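Local coordinates for Fe2OG dioxygenase domain-containing protein (Pseudomonas putida, PDB 4J25), which probably hydroxylates prolyl residues of protein substrates as an iron- and 2-oxoglutarate-dependent prolyl-4-hydroxylase, at residues A33-D38 against D113-A118; D38-G43 against Q121-G126; A53-A58 against A102-Q107; L176-A181 against V196-G201. All blocks are in the same frame, centred on the assembly; numbering follows the deposited sequence.

How the interactions relate
From the N terminus, helix 32-42 opens interactions 1 and 2 in direct succession, sharing D38, and helix 53-67 then opens interaction 3. Helix 103-123 closes all three in turn. Its start returns to 53-58, so the short loop of interaction 3 lies wholly within the longer loops of interactions 1 and 2. Those two cross, because their segments alternate along the chain, and they touch where V36 meets L123. Interaction 4 closes later, in series, across the two facing sheets of the jellyroll. It is nevertheless joined to the helical layer: V35 packs on V197, L39 lies against F198, and G43 pairs through its backbone with L199.

Interaction 1: A33-D38 against D113-A118; sequences AAVVDD and DQLRLA
L115 and A118, three residues apart on helix 103-123, meet V35 and V36 of helix 32-42, and this small set of aliphatic groups illustrates how two helices can touch largely through methyl groups, with one backbone carbonyl also touched. At the start of 113-118, D113 serves its own helix, its OD1 forming a salt bridge of 2.7 Å with NH2 of R116. L115 comes next and reaches across. Its CG lies trans to the backbone N (chi1 -179°), which carries CD1 out toward the other helix until it rests 3.9 Å from CG1 of V35; the two side chains meet nearly at a right angle. R116, the next residue, gives its NH1 to the carbonyl of L127, beyond the end of the helix. A118 completes the contact. Its CB packs 3.9 Å from CG2 of V36, and the same CG2 lies 3.7 Å from the carbonyl O of A118, so that one valine methyl covers both the side chain and the backbone. The contact is apolar packing, with no hydrogen bond across it. Around it, V35 also packs on S45 and Q47 of strand 44-47, while L115 and R116 lie on F221 of strand 214-222, so the helix pair covers strands of the larger sheet of the jellyroll.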
loop_
_atom_site.group_PDB
_atom_site.type_symbol
_atom_site.label_atom_id
_atom_site.label_comp_id
_atom_site.label_asym_id
_atom_site.label_seq_id
_atom_site.Cartn_x
_atom_site.Cartn_y
_atom_site.Cartn_z
ATOM N N ALA A 33 9.019 10.913 -7.754
ATOM C CA ALA A 33 10.226 10.492 -8.463
ATOM C C ALA A 33 11.095 9.576 -7.609
ATOM O O ALA A 33 11.746 8.679 -8.132
ATOM C CB ALA A 33 11.018 11.696 -8.906
ATOM N N ALA A 34 11.110 9.807 -6.297
ATOM C CA ALA A 34 11.900 8.991 -5.376
ATOM C C ALA A 34 11.340 7.570 -5.231
ATOM O O ALA A 34 12.097 6.603 -5.146
ATOM C CB ALA A 34 11.974 9.668 -4.022
ATOM N N VAL A 35 10.012 7.449 -5.184
ATOM C CA VAL A 35 9.354 6.145 -5.153
ATOM C C VAL A 35 9.709 5.352 -6.430
ATOM O O VAL A 35 10.042 4.174 -6.369
ATOM C CB VAL A 35 7.812 6.282 -5.027
ATOM C CG1 VAL A 35 7.142 4.917 -4.998
ATOM C CG2 VAL A 35 7.451 7.062 -3.773
ATOM N N VAL A 36 9.646 6.014 -7.580
ATOM C CA VAL A 36 9.932 5.353 -8.844
ATOM C C VAL A 36 11.408 4.931 -8.942
ATOM O O VAL A 36 11.703 3.810 -9.348
ATOM C CB VAL A 36 9.567 6.229 -10.052
ATOM C CG1 VAL A 36 9.892 5.488 -11.352
ATOM C CG2 VAL A 36 8.092 6.586 -10.025
ATOM N N ASP A 37 12.333 5.817 -8.570
ATOM C CA ASP A 37 13.755 5.452 -8.571
ATOM C C ASP A 37 14.002 4.248 -7.650
ATOM O O ASP A 37 14.687 3.296 -8.042
ATOM C CB ASP A 37 14.620 6.647 -8.175
ATOM C CG ASP A 37 16.074 6.285 -7.968
ATOM O OD1 ASP A 37 16.508 5.211 -8.432
ATOM O OD2 ASP A 37 16.800 7.085 -7.341
ATOM N N ASP A 38 13.415 4.263 -6.447
ATOM C CA ASP A 38 13.542 3.138 -5.513
ATOM C C ASP A 38 13.007 1.832 -6.114
ATOM O O ASP A 38 13.630 0.784 -5.976
ATOM C CB ASP A 38 12.798 3.394 -4.199
ATOM C CG ASP A 38 13.434 4.495 -3.345
ATOM O OD1 ASP A 38 14.618 4.839 -3.571
ATOM O OD2 ASP A 38 12.739 4.998 -2.423
ATOM N N ASP A 113 -3.161 7.749 -8.406
ATOM C CA ASP A 113 -3.216 7.880 -9.851
ATOM C C ASP A 113 -1.988 8.624 -10.341
ATOM O O ASP A 113 -1.437 8.292 -11.383
ATOM C CB ASP A 113 -4.489 8.547 -10.353
ATOM C CG ASP A 113 -4.605 8.491 -11.866
ATOM O OD1 ASP A 113 -4.806 7.390 -12.410
ATOM O OD2 ASP A 113 -4.476 9.533 -12.530
ATOM N N GLN A 114 -1.535 9.615 -9.588
ATOM C CA GLN A 114 -0.297 10.296 -9.937
ATOM C C GLN A 114 0.890 9.337 -9.889
ATOM O O GLN A 114 1.763 9.395 -10.741
ATOM C CB GLN A 114 -0.023 11.440 -8.978
ATOM C CG GLN A 114 -0.766 12.716 -9.255
ATOM C CD GLN A 114 -0.342 13.795 -8.286
ATOM O OE1 GLN A 114 -0.547 13.658 -7.093
ATOM N NE2 GLN A 114 0.283 14.851 -8.788
ATOM N N LEU A 115 0.940 8.509 -8.855
ATOM C CA LEU A 115 1.964 7.479 -8.739
ATOM C C LEU A 115 1.919 6.477 -9.913
ATOM O O LEU A 115 2.956 6.100 -10.421
ATOM C CB LEU A 115 1.839 6.752 -7.391
ATOM C CG LEU A 115 2.878 5.659 -7.115
ATOM C CD1 LEU A 115 4.283 6.191 -7.308
ATOM C CD2 LEU A 115 2.706 5.101 -5.710
ATOM N N ARG A 116 0.727 6.064 -10.334
ATOM C CA ARG A 116 0.556 5.246 -11.539
ATOM C C ARG A 116 1.227 5.835 -12.780
ATOM O O ARG A 116 1.994 5.144 -13.478
ATOM C CB ARG A 116 -0.923 5.006 -11.841
ATOM C CG ARG A 116 -1.135 3.963 -12.958
ATOM C CD ARG A 116 -2.597 3.607 -13.127
ATOM N NE ARG A 116 -3.387 4.784 -13.456
ATOM C CZ ARG A 116 -3.497 5.314 -14.672
ATOM N NH1 ARG A 116 -2.881 4.774 -15.712
ATOM N NH2 ARG A 116 -4.239 6.405 -14.846
ATOM N N LEU A 117 0.958 7.107 -13.040
ATOM C CA LEU A 117 1.503 7.780 -14.218
ATOM C C LEU A 117 3.009 7.944 -14.088
ATOM O O LEU A 117 3.728 7.880 -15.079
ATOM C CB LEU A 117 0.852 9.148 -14.438
ATOM C CG LEU A 117 -0.667 9.192 -14.689
ATOM C CD1 LEU A 117 -1.159 10.651 -14.850
ATOM C CD2 LEU A 117 -1.066 8.377 -15.904
ATOM N N ALA A 118 3.488 8.131 -12.861
ATOM C CA ALA A 118 4.914 8.297 -12.640
ATOM C C ALA A 118 5.623 6.962 -12.866
ATOM O O ALA A 118 6.689 6.911 -13.470
ATOM C CB ALA A 118 5.176 8.850 -11.222
#

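Interaction 2: D38-G43 against Q121-G126; sequences DLATHG and QGLFLG
L123, near the C-terminal end of helix 103-123, inserts its forked tip against L39 and A40 of helix 32-42. From CB the chain turns so that CG sits beside the backbone N (chi1 -51°) and trans to the carbonyl carbon, which aims the isobutyl group across the gap between the helices. CG itself comes near CG1 of V36, one turn earlier on the facing helix, at 4.1 Å. Beyond it the two methyls part company. CD1 settles 4.0 Å from CB of L39, and CD2 goes to A40, 3.6 Å from its CB and 4.1 Å from its CA. Leucine thus meets two successive residues with one methyl each. Directly after it, F124 leaves helical geometry with positive phi, as G43 does in 38-43, so the contact is near the C-terminal ends of the two helices. L39 faces inward as well: it packs on I119 of helix 103-123 and, through CD2, on the backbone of V197 and F198, which links the helix ends to strand 195-199. Every group that touches here is a saturated hydrocarbon, and no hydrogen bond passes between the segments; the contact therefore depends on dispersion and on removing apolar surface from water, with no polar pairing to fix its direction.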
loop_
_atom_site.group_PDB
_atom_site.type_symbol
_atom_site.label_atom_id
_atom_site.label_comp_id
_atom_site.label_asym_id
_atom_site.label_seq_id
_atom_site.Cartn_x
_atom_site.Cartn_y
_atom_site.Cartn_z
ATOM N N ASP A 38 13.415 4.263 -6.447
ATOM C CA ASP A 38 13.542 3.138 -5.513
ATOM C C ASP A 38 13.007 1.832 -6.114
ATOM O O ASP A 38 13.630 0.784 -5.976
ATOM C CB ASP A 38 12.798 3.394 -4.199
ATOM C CG ASP A 38 13.434 4.495 -3.345
ATOM O OD1 ASP A 38 14.618 4.839 -3.571
ATOM O OD2 ASP A 38 12.739 4.998 -2.423
ATOM N N LEU A 39 11.835 1.875 -6.743
ATOM C CA LEU A 39 11.289 0.673 -7.373
ATOM C C LEU A 39 12.243 0.118 -8.427
ATOM O O LEU A 39 12.423 -1.089 -8.525
ATOM C CB LEU A 39 9.936 0.942 -8.022
ATOM C CG LEU A 39 8.753 1.074 -7.074
ATOM C CD1 LEU A 39 7.555 1.469 -7.890
ATOM C CD2 LEU A 39 8.514 -0.237 -6.333
ATOM N N ALA A 40 12.854 1.005 -9.202
ATOM C CA ALA A 40 13.769 0.598 -10.275
ATOM C C ALA A 40 15.059 -0.002 -9.723
ATOM O O ALA A 40 15.581 -0.981 -10.255
ATOM C CB ALA A 40 14.101 1.782 -11.159
ATOM N N THR A 41 15.570 0.587 -8.651
ATOM C CA THR A 41 16.881 0.216 -8.138
ATOM C C THR A 41 16.828 -0.952 -7.141
ATOM O O THR A 41 17.728 -1.806 -7.129
ATOM C CB THR A 41 17.549 1.419 -7.488
ATOM O OG1 THR A 41 16.755 1.859 -6.387
ATOM C CG2 THR A 41 17.662 2.567 -8.474
ATOM N N HIS A 42 15.777 -1.003 -6.325
ATOM C CA HIS A 42 15.674 -1.983 -5.237
ATOM C C HIS A 42 14.441 -2.868 -5.303
ATOM O O HIS A 42 14.350 -3.845 -4.564
ATOM C CB HIS A 42 15.646 -1.297 -3.862
ATOM C CG HIS A 42 16.825 -0.421 -3.582
ATOM N ND1 HIS A 42 16.704 0.937 -3.372
ATOM C CD2 HIS A 42 18.137 -0.707 -3.437
ATOM C CE1 HIS A 42 17.896 1.454 -3.143
ATOM N NE2 HIS A 42 18.783 0.478 -3.179
ATOM N N GLY A 43 13.471 -2.531 -6.145
ATOM C CA GLY A 43 12.242 -3.307 -6.201
ATOM C C GLY A 43 11.204 -2.905 -5.161
ATOM O O GLY A 43 10.121 -3.483 -5.106
ATOM N N GLN A 121 5.760 6.200 -16.537
ATOM C CA GLN A 121 6.715 7.059 -17.183
ATOM C C GLN A 121 8.151 6.524 -16.995
ATOM O O GLN A 121 8.920 6.437 -17.961
ATOM C CB GLN A 121 6.552 8.462 -16.626
ATOM C CG GLN A 121 7.356 9.524 -17.280
ATOM C CD GLN A 121 6.943 10.907 -16.781
ATOM O OE1 GLN A 121 5.784 11.131 -16.408
ATOM N NE2 GLN A 121 7.888 11.836 -16.766
ATOM N N GLY A 122 8.490 6.136 -15.764
ATOM C CA GLY A 122 9.849 5.760 -15.431
ATOM C C GLY A 122 10.203 4.311 -15.710
ATOM O O GLY A 122 11.361 4.022 -16.035
ATOM N N LEU A 123 9.226 3.411 -15.578
ATOM C CA LEU A 123 9.434 1.965 -15.687
ATOM C C LEU A 123 8.642 1.286 -16.815
ATOM O O LEU A 123 8.771 0.074 -16.996
ATOM C CB LEU A 123 9.032 1.277 -14.395
ATOM C CG LEU A 123 9.619 1.825 -13.089
ATOM C CD1 LEU A 123 9.132 0.980 -11.956
ATOM C CD2 LEU A 123 11.116 1.841 -13.137
ATOM N N PHE A 124 7.801 2.035 -17.524
ATOM C CA PHE A 124 7.162 1.544 -18.761
ATOM C C PHE A 124 6.309 0.322 -18.536
ATOM O O PHE A 124 6.268 -0.561 -19.390
ATOM C CB PHE A 124 8.222 1.188 -19.802
ATOM C CG PHE A 124 9.393 2.110 -19.790
ATOM C CD1 PHE A 124 9.282 3.389 -20.284
ATOM C CD2 PHE A 124 10.594 1.708 -19.264
ATOM C CE1 PHE A 124 10.352 4.252 -20.259
ATOM C CE2 PHE A 124 11.671 2.565 -19.235
ATOM C CZ PHE A 124 11.546 3.841 -19.721
ATOM N N LEU A 125 5.620 0.277 -17.399
ATOM C CA LEU A 125 4.868 -0.913 -17.004
ATOM C C LEU A 125 3.466 -1.014 -17.614
ATOM O O LEU A 125 2.835 -2.061 -17.510
ATOM C CB LEU A 125 4.754 -1.001 -15.474
ATOM C CG LEU A 125 6.044 -1.307 -14.716
ATOM C CD1 LEU A 125 5.797 -1.465 -13.210
ATOM C CD2 LEU A 125 6.704 -2.565 -15.295
ATOM N N GLY A 126 2.961 0.050 -18.230
ATOM C CA GLY A 126 1.635 -0.032 -18.833
ATOM C C GLY A 126 0.479 -0.229 -17.853
ATOM O O GLY A 126 -0.551 -0.841 -18.176
#

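Interaction 3: A53-A58 against A102-Q107; sequences ADLVRA and AEACDQ
In L55 the trans placement of CG relative to the backbone N (chi1 175°) sends both methyls toward helix 103-123, while Q107, its CG trans to the carbonyl carbon and its chain extended beyond, lays its amide beside them. The methyls divide the facing surface between them. CD1 of L55 sits 3.7 Å from CA of A104. CD2 lies 3.6 Å from OE1 of Q107, an apolar touch on a carbonyl oxygen. Farther along, CB of A58 meets CB of A104 at 3.8 Å, and with alanine on both sides the backbones come close. Here the first turns of two helices flanking the jellyroll core cross at -120°, their axes 9.4 Å apart, and P27 of the N-terminal segment packs on both L55 and Q107. The glutamine is steadied from its own helix: NE2 gives a hydrogen bond of 3.0 Å to OE2 of E103, nearly in the amide plane and on the anti lone pair. With an alanine here in place of the glutamine, CD2 of L55 would probably lose the amide that covers it, and OE2 of E103 its N-H partner. OE2 of E103 also bonds to OG of S23, which brings the start of the modelled chain to this helix end.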
loop_
_atom_site.group_PDB
_atom_site.type_symbol
_atom_site.label_atom_id
_atom_site.label_comp_id
_atom_site.label_asym_id
_atom_site.label_seq_id
_atom_site.Cartn_x
_atom_site.Cartn_y
_atom_site.Cartn_z
ATOM N N ALA A 53 -1.304 14.444 8.019
ATOM C CA ALA A 53 -1.889 13.714 9.134
ATOM C C ALA A 53 -3.421 13.745 9.175
ATOM O O ALA A 53 -4.035 12.751 9.548
ATOM C CB ALA A 53 -1.308 14.220 10.444
ATOM N N ASP A 54 -4.048 14.862 8.812
ATOM C CA ASP A 54 -5.510 14.953 8.912
ATOM C C ASP A 54 -6.185 13.989 7.937
ATOM O O ASP A 54 -7.235 13.427 8.258
ATOM C CB ASP A 54 -6.022 16.388 8.691
ATOM C CG ASP A 54 -5.985 17.225 9.962
ATOM O OD1 ASP A 54 -5.337 16.797 10.942
ATOM O OD2 ASP A 54 -6.612 18.315 9.981
ATOM N N LEU A 55 -5.586 13.808 6.757
ATOM C CA LEU A 55 -6.122 12.903 5.732
ATOM C C LEU A 55 -5.948 11.446 6.173
ATOM O O LEU A 55 -6.871 10.649 6.073
ATOM C CB LEU A 55 -5.421 13.138 4.378
ATOM C CG LEU A 55 -5.780 12.194 3.222
ATOM C CD1 LEU A 55 -7.278 12.064 3.012
ATOM C CD2 LEU A 55 -5.114 12.666 1.928
ATOM N N VAL A 56 -4.765 11.116 6.690
ATOM C CA VAL A 56 -4.515 9.787 7.242
ATOM C C VAL A 56 -5.511 9.432 8.348
ATOM O O VAL A 56 -5.977 8.289 8.431
ATOM C CB VAL A 56 -3.078 9.659 7.791
ATOM C CG1 VAL A 56 -2.874 8.299 8.457
ATOM C CG2 VAL A 56 -2.055 9.853 6.668
ATOM N N ARG A 57 -5.831 10.400 9.209
ATOM C CA ARG A 57 -6.821 10.161 10.265
ATOM C C ARG A 57 -8.202 9.919 9.693
ATOM O O ARG A 57 -8.932 9.058 10.183
ATOM C CB ARG A 57 -6.881 11.316 11.264
ATOM C CG ARG A 57 -5.680 11.382 12.163
ATOM C CD ARG A 57 -5.929 12.281 13.364
ATOM N NE ARG A 57 -4.671 12.802 13.871
ATOM C CZ ARG A 57 -4.052 13.872 13.383
ATOM N NH1 ARG A 57 -4.589 14.554 12.378
ATOM N NH2 ARG A 57 -2.897 14.270 13.905
ATOM N N ALA A 58 -8.548 10.668 8.647
ATOM C CA ALA A 58 -9.833 10.499 7.968
ATOM C C ALA A 58 -9.926 9.125 7.286
ATOM O O ALA A 58 -11.006 8.519 7.215
ATOM C CB ALA A 58 -10.028 11.610 6.956
ATOM N N ALA A 102 -16.141 8.414 -0.647
ATOM C CA ALA A 102 -15.810 9.256 0.500
ATOM C C ALA A 102 -14.695 10.191 0.100
ATOM O O ALA A 102 -13.857 9.838 -0.728
ATOM C CB ALA A 102 -15.374 8.403 1.684
ATOM N N GLU A 103 -14.675 11.371 0.699
ATOM C CA GLU A 103 -13.671 12.389 0.406
ATOM C C GLU A 103 -12.227 11.924 0.621
ATOM O O GLU A 103 -11.364 12.165 -0.216
ATOM C CB GLU A 103 -13.924 13.637 1.273
ATOM C CG GLU A 103 -12.899 14.744 1.061
ATOM C CD GLU A 103 -12.980 15.336 -0.319
ATOM O OE1 GLU A 103 -14.105 15.435 -0.843
ATOM O OE2 GLU A 103 -11.925 15.702 -0.877
ATOM N N ALA A 104 -11.970 11.295 1.762
ATOM C CA ALA A 104 -10.630 10.850 2.093
ATOM C C ALA A 104 -10.141 9.859 1.024
ATOM O O ALA A 104 -9.017 9.951 0.534
ATOM C CB ALA A 104 -10.618 10.213 3.488
ATOM N N CYS A 105 -11.005 8.929 0.649
ATOM C CA CYS A 105 -10.637 7.930 -0.347
ATOM C C CYS A 105 -10.350 8.568 -1.717
ATOM O O CYS A 105 -9.425 8.141 -2.421
ATOM C CB CYS A 105 -11.729 6.869 -0.466
ATOM S SG CYS A 105 -12.096 5.951 1.066
ATOM N N ASP A 106 -11.133 9.584 -2.085
ATOM C CA ASP A 106 -10.996 10.251 -3.377
ATOM C C ASP A 106 -9.622 10.882 -3.476
ATOM O O ASP A 106 -8.981 10.853 -4.530
ATOM C CB ASP A 106 -12.058 11.349 -3.563
ATOM C CG ASP A 106 -13.427 10.809 -3.943
ATOM O OD1 ASP A 106 -13.645 9.585 -3.902
ATOM O OD2 ASP A 106 -14.303 11.632 -4.280
ATOM N N GLN A 107 -9.176 11.472 -2.375
ATOM C CA GLN A 107 -7.872 12.102 -2.325
ATOM C C GLN A 107 -6.751 11.042 -2.383
ATOM O O GLN A 107 -5.719 11.253 -3.009
ATOM C CB GLN A 107 -7.756 12.934 -1.065
ATOM C CG GLN A 107 -8.677 14.149 -1.053
ATOM C CD GLN A 107 -8.354 15.101 0.082
ATOM O OE1 GLN A 107 -7.195 15.271 0.455
ATOM N NE2 GLN A 107 -9.382 15.729 0.636
#

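Interaction 4: L176-A181 against V196-G201; sequences LRMFLA and VVFLSG. With OGA (N-oxalylglycine), chain J.
M178 and V196 point at each other end-on across the interior of the double-stranded beta-helix, or jellyroll, whose two sheets face one another here. The axes of strands 176-179 and 196-199 approach to 10.6 Å, with 30° between their directions, and the strands belong to different sheets, so their side chains rather than their backbones make the contact. M178 is bent at its last torsion (chi3 76°), and its CE arrives 3.8 Å from CG1 of V196, with SD a little behind at 4.0 Å. The same methyl approaches F198 at a slant, 4.0 Å from CD1. The phenyl ring owes its place to a chi1 that sets CG between the backbone N and the carbonyl carbon (chi1 56°); from there it packs edge-to-face with H205 and touches D148. Both residues bind the manganese, which makes F198 a second-shell wall of the metal site, while W44 of strand 44-47 covers M178 and F198 as well. L176 reaches across to V196, the two side chains meeting at a slant, and its two methyls serve different neighbours. CD2 lies 4.1 Å from CG1 of V196, within the core, whereas CD1 lines the pocket of N-oxalylglycine, whose ligand is hydrogen-bonded to NH1 of R214, and comes within 3.7 Å of the ligand's C4.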
loop_
_atom_site.group_PDB
_atom_site.type_symbol
_atom_site.label_atom_id
_atom_site.label_comp_id
_atom_site.label_asym_id
_atom_site.label_seq_id
_atom_site.Cartn_x
_atom_site.Cartn_y
_atom_site.Cartn_z
ATOM N N LEU A 176 5.019 -5.426 8.839
ATOM C CA LEU A 176 5.181 -6.086 7.549
ATOM C C LEU A 176 6.657 -6.498 7.464
ATOM O O LEU A 176 7.535 -5.667 7.660
ATOM C CB LEU A 176 4.852 -5.133 6.405
ATOM C CG LEU A 176 5.063 -5.654 4.975
ATOM C CD1 LEU A 176 4.020 -6.703 4.647
ATOM C CD2 LEU A 176 5.017 -4.517 3.959
ATOM N N ARG A 177 6.920 -7.773 7.208
ATOM C CA ARG A 177 8.293 -8.252 6.996
ATOM C C ARG A 177 8.512 -8.624 5.530
ATOM O O ARG A 177 7.849 -9.508 5.016
ATOM C CB ARG A 177 8.587 -9.453 7.893
ATOM C CG ARG A 177 9.980 -10.043 7.683
ATOM C CD ARG A 177 10.373 -10.972 8.801
ATOM N NE ARG A 177 10.595 -10.258 10.057
ATOM C CZ ARG A 177 10.738 -10.846 11.239
ATOM N NH1 ARG A 177 10.666 -12.165 11.348
ATOM N NH2 ARG A 177 10.951 -10.117 12.318
ATOM N N MET A 178 9.459 -7.937 4.887
ATOM C CA MET A 178 9.737 -8.080 3.472
ATOM C C MET A 178 11.047 -8.819 3.270
ATOM O O MET A 178 12.053 -8.501 3.900
ATOM C CB MET A 178 9.852 -6.702 2.827
ATOM C CG MET A 178 8.649 -5.809 3.091
ATOM S SD MET A 178 9.002 -4.087 2.725
ATOM C CE MET A 178 8.934 -4.134 0.948
ATOM N N PHE A 179 11.012 -9.810 2.396
ATOM C CA PHE A 179 12.178 -10.615 2.101
ATOM C C PHE A 179 12.794 -10.132 0.820
ATOM O O PHE A 179 12.259 -10.326 -0.279
ATOM C CB PHE A 179 11.790 -12.087 2.079
ATOM C CG PHE A 179 11.229 -12.543 3.388
ATOM C CD1 PHE A 179 12.067 -12.955 4.408
ATOM C CD2 PHE A 179 9.877 -12.491 3.631
ATOM C CE1 PHE A 179 11.551 -13.329 5.638
ATOM C CE2 PHE A 179 9.359 -12.876 4.862
ATOM C CZ PHE A 179 10.203 -13.289 5.864
ATOM N N LEU A 180 13.937 -9.474 0.982
ATOM C CA LEU A 180 14.576 -8.763 -0.108
ATOM C C LEU A 180 15.675 -9.624 -0.660
ATOM O O LEU A 180 15.831 -10.764 -0.238
ATOM C CB LEU A 180 15.114 -7.428 0.388
ATOM C CG LEU A 180 14.077 -6.628 1.168
ATOM C CD1 LEU A 180 14.665 -5.318 1.695
ATOM C CD2 LEU A 180 12.830 -6.376 0.300
ATOM N N ALA A 181 16.420 -9.090 -1.622
ATOM C CA ALA A 181 17.467 -9.857 -2.288
ATOM C C ALA A 181 18.584 -10.165 -1.303
ATOM O O ALA A 181 18.724 -9.485 -0.296
ATOM C CB ALA A 181 18.010 -9.072 -3.468
ATOM N N VAL A 196 4.275 1.874 1.800
ATOM C CA VAL A 196 5.243 0.904 1.301
ATOM C C VAL A 196 4.785 0.483 -0.086
ATOM O O VAL A 196 3.635 0.126 -0.266
ATOM C CB VAL A 196 5.326 -0.337 2.197
ATOM C CG1 VAL A 196 6.352 -1.366 1.625
ATOM C CG2 VAL A 196 5.726 0.056 3.580
ATOM N N VAL A 197 5.690 0.542 -1.057
ATOM C CA VAL A 197 5.396 0.133 -2.431
ATOM C C VAL A 197 6.424 -0.918 -2.841
ATOM O O VAL A 197 7.614 -0.781 -2.558
ATOM C CB VAL A 197 5.492 1.336 -3.390
ATOM C CG1 VAL A 197 5.001 0.987 -4.773
ATOM C CG2 VAL A 197 4.673 2.522 -2.854
ATOM N N PHE A 198 5.984 -1.979 -3.502
ATOM C CA PHE A 198 6.938 -2.972 -4.008
ATOM C C PHE A 198 6.455 -3.707 -5.259
ATOM O O PHE A 198 5.252 -3.699 -5.612
ATOM C CB PHE A 198 7.335 -3.977 -2.916
ATOM C CG PHE A 198 6.173 -4.706 -2.281
ATOM C CD1 PHE A 198 5.567 -4.201 -1.138
ATOM C CD2 PHE A 198 5.705 -5.900 -2.813
ATOM C CE1 PHE A 198 4.516 -4.852 -0.546
ATOM C CE2 PHE A 198 4.656 -6.558 -2.227
ATOM C CZ PHE A 198 4.051 -6.033 -1.091
ATOM N N LEU A 199 7.407 -4.323 -5.950
ATOM C CA LEU A 199 7.086 -5.149 -7.093
ATOM C C LEU A 199 6.403 -6.449 -6.647
ATOM O O LEU A 199 6.991 -7.255 -5.931
ATOM C CB LEU A 199 8.357 -5.428 -7.911
ATOM C CG LEU A 199 8.994 -4.166 -8.498
ATOM C CD1 LEU A 199 10.316 -4.476 -9.220
ATOM C CD2 LEU A 199 8.045 -3.434 -9.439
ATOM N N SER A 200 5.172 -6.655 -7.107
ATOM C CA SER A 200 4.328 -7.739 -6.611
ATOM C C SER A 200 4.861 -9.137 -6.911
ATOM O O SER A 200 4.666 -10.053 -6.124
ATOM C CB SER A 200 2.916 -7.636 -7.196
ATOM O OG SER A 200 2.388 -6.327 -7.042
ATOM N N GLY A 201 5.507 -9.308 -8.058
ATOM C CA GLY A 201 6.003 -10.613 -8.447
ATOM C C GLY A 201 7.334 -10.958 -7.808
ATOM O O GLY A 201 7.826 -12.075 -7.973
HETATM C C1 OGA J . -1.756 -8.064 1.434
HETATM C C2 OGA J . -0.623 -7.771 2.368
HETATM C C4 OGA J . 0.361 -6.438 4.200
HETATM C C5 OGA J . 0.079 -5.313 5.136
HETATM O O1 OGA J . -2.877 -7.535 1.686
HETATM O O2 OGA J . -1.580 -8.809 0.405
HETATM O "O2'" OGA J . 0.403 -8.431 2.301
HETATM O O3 OGA J . 1.033 -4.622 5.572
HETATM N N1 OGA J . -0.741 -6.704 3.336
HETATM O O4 OGA J . -1.100 -5.047 5.491
#